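Local coordinates for protein geranyltranstransferase (IspA) (PDB 3LLW) that probably acts as a magnesium-dependent prenyltransferase of the FPP/GGPP synthase family, joining isoprenoid diphosphates into longer chains, at residues A[11-14]-A[15-19]. Residues are numbered along the deposited sequence; the frame is centred on the assembly and turned at random.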
loop_
_atom_site.group_PDB
_atom_site.type_symbol
_atom_site.label_atom_id
_atom_site.label_comp_id
_atom_site.label_asym_id
_atom_site.label_seq_id
_atom_site.Cartn_x
_atom_site.Cartn_y
_atom_site.Cartn_z
ATOM N N TYR A 11 -22.976 14.025 14.969
ATOM C CA TYR A 11 -21.751 13.247 14.887
ATOM C C TYR A 11 -21.974 11.781 15.242
ATOM O O TYR A 11 -21.510 10.895 14.520
ATOM C CB TYR A 11 -20.654 13.869 15.760
ATOM C CG TYR A 11 -19.510 12.924 16.078
ATOM C CD1 TYR A 11 -18.689 12.413 15.062
ATOM C CD2 TYR A 11 -19.244 12.545 17.392
ATOM C CE1 TYR A 11 -17.661 11.552 15.344
ATOM C CE2 TYR A 11 -18.198 11.691 17.685
ATOM C CZ TYR A 11 -17.412 11.196 16.653
ATOM O OH TYR A 11 -16.377 10.343 16.933
ATOM N N TYR A 12 -22.689 11.525 16.334
ATOM C CA TYR A 12 -23.004 10.151 16.742
ATOM C C TYR A 12 -23.783 9.388 15.670
ATOM O O TYR A 12 -23.614 8.180 15.500
ATOM C CB TYR A 12 -23.796 10.136 18.052
ATOM C CG TYR A 12 -22.965 10.335 19.304
ATOM C CD1 TYR A 12 -21.621 9.957 19.347
ATOM C CD2 TYR A 12 -23.533 10.879 20.457
ATOM C CE1 TYR A 12 -20.860 10.131 20.495
ATOM C CE2 TYR A 12 -22.781 11.050 21.616
ATOM C CZ TYR A 12 -21.446 10.671 21.628
ATOM O OH TYR A 12 -20.692 10.837 22.770
ATOM N N ASN A 13 -24.626 10.113 14.952
ATOM C CA ASN A 13 -25.434 9.531 13.907
ATOM C C ASN A 13 -24.603 9.232 12.647
ATOM O O ASN A 13 -24.845 8.228 11.974
ATOM C CB ASN A 13 -26.625 10.443 13.610
ATOM C CG ASN A 13 -27.576 9.857 12.607
ATOM O OD1 ASN A 13 -27.943 10.521 11.636
ATOM N ND2 ASN A 13 -27.978 8.603 12.820
ATOM N N GLU A 14 -23.628 10.094 12.346
ATOM C CA GLU A 14 -22.689 9.833 11.250
ATOM C C GLU A 14 -21.801 8.608 11.481
ATOM O O GLU A 14 -21.474 7.896 10.539
ATOM C CB GLU A 14 -21.842 11.063 10.933
ATOM C CG GLU A 14 -22.643 12.161 10.240
ATOM C CD GLU A 14 -23.445 11.638 9.046
ATOM O OE1 GLU A 14 -22.844 10.978 8.164
ATOM O OE2 GLU A 14 -24.671 11.889 8.987
ATOM N N CYS A 15 -21.442 8.361 12.734
ATOM C CA CYS A 15 -20.710 7.163 13.113
ATOM C C CYS A 15 -21.513 5.895 12.872
ATOM O O CYS A 15 -20.952 4.882 12.470
ATOM C CB CYS A 15 -20.269 7.252 14.575
ATOM S SG CYS A 15 -19.061 8.568 14.836
ATOM N N GLU A 16 -22.822 5.957 13.124
ATOM C CA GLU A 16 -23.724 4.831 12.873
ATOM C C GLU A 16 -23.927 4.639 11.377
ATOM O O GLU A 16 -24.013 3.511 10.901
ATOM C CB GLU A 16 -25.078 5.036 13.571
ATOM C CG GLU A 16 -25.003 5.023 15.095
ATOM C CD GLU A 16 -24.417 3.726 15.649
ATOM O OE1 GLU A 16 -25.046 2.654 15.481
ATOM O OE2 GLU A 16 -23.326 3.781 16.258
ATOM N N ARG A 17 -23.986 5.753 10.650
ATOM C CA ARG A 17 -24.124 5.732 9.203
ATOM C C ARG A 17 -22.828 5.304 8.505
ATOM O O ARG A 17 -22.878 4.738 7.406
ATOM C CB ARG A 17 -24.559 7.103 8.680
ATOM C CG ARG A 17 -26.025 7.443 8.875
ATOM C CD ARG A 17 -26.276 8.883 8.431
ATOM N NE ARG A 17 -27.700 9.208 8.378
ATOM C CZ ARG A 17 -28.212 10.343 7.902
ATOM N NH1 ARG A 17 -27.421 11.303 7.416
ATOM N NH2 ARG A 17 -29.529 10.518 7.914
ATOM N N PHE A 18 -21.674 5.585 9.114
ATOM C CA PHE A 18 -20.428 5.083 8.551
ATOM C C PHE A 18 -20.394 3.563 8.675
ATOM O O PHE A 18 -19.957 2.875 7.748
ATOM C CB PHE A 18 -19.170 5.678 9.196
ATOM C CG PHE A 18 -17.918 4.872 8.903
ATOM C CD1 PHE A 18 -17.307 4.950 7.650
ATOM C CD2 PHE A 18 -17.397 3.985 9.855
ATOM C CE1 PHE A 18 -16.181 4.194 7.360
ATOM C CE2 PHE A 18 -16.263 3.205 9.574
ATOM C CZ PHE A 18 -15.650 3.313 8.332
ATOM N N GLU A 19 -20.847 3.053 9.816
ATOM C CA GLU A 19 -20.817 1.612 10.079
ATOM C C GLU A 19 -21.672 0.840 9.068
ATOM O O GLU A 19 -21.325 -0.271 8.665
ATOM C CB GLU A 19 -21.220 1.320 11.532
ATOM C CG GLU A 19 -21.399 -0.177 11.902
ATOM C CD GLU A 19 -20.142 -1.040 11.691
ATOM O OE1 GLU A 19 -19.134 -0.842 12.403
ATOM O OE2 GLU A 19 -20.174 -1.939 10.824
#
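Cys15 and Tyr11 sit one helical turn apart and meet through sulfur and ring. The Cys15 sulfur lies 3.9 Å from the centroid of the Tyr11 ring and 33° off its normal, an oblique sulfur-aromatic contact, and its closest approach is SG to CE1 of Tyr11 at 3.3 Å. The thiol reaches back along the helix because SG stands anti to the carbonyl carbon of Cys15. At the far end of the ring the Tyr11 hydroxyl is hydrogen-bonded to the carbonyl O of Lys54.

A second pairing, three residues apart, joins Glu14 to Arg17. NH1 of Arg17 gives a weak, bent hydrogen bond to Glu14 OE2 (3.2 Å, 131° at the hydrogen), part of a salt bridge in which carboxylate and guanidinium planes stand 84° apart, far from a coplanar two-pronged pairing. A bend at chi2 folds the Glu14 chain so that OE2 comes to NH1 of Arg17, while OE1 is hydrogen-bonded to both Gln73 NE2 and the Tyr69 hydroxyl. Asn13 OD1 lies over one face of the guanidinium, 3.5 Å from NE of Arg17.

The backbone bond Cys15 N to Tyr11 O (3.1 Å) joins the same residues as the sulfur-ring contact; Arg17 N to Asn13 O at 2.9 Å and Phe18 N to Glu14 O at 2.7 Å continue the i to i+4 series. This spacing of side chains is that of a regular alpha-helix, here helix 6-23 of the largely helical prenyltransferase fold, packed on helices 51-63, 73-94 and 287-301, away from the magnesium-binding aspartates.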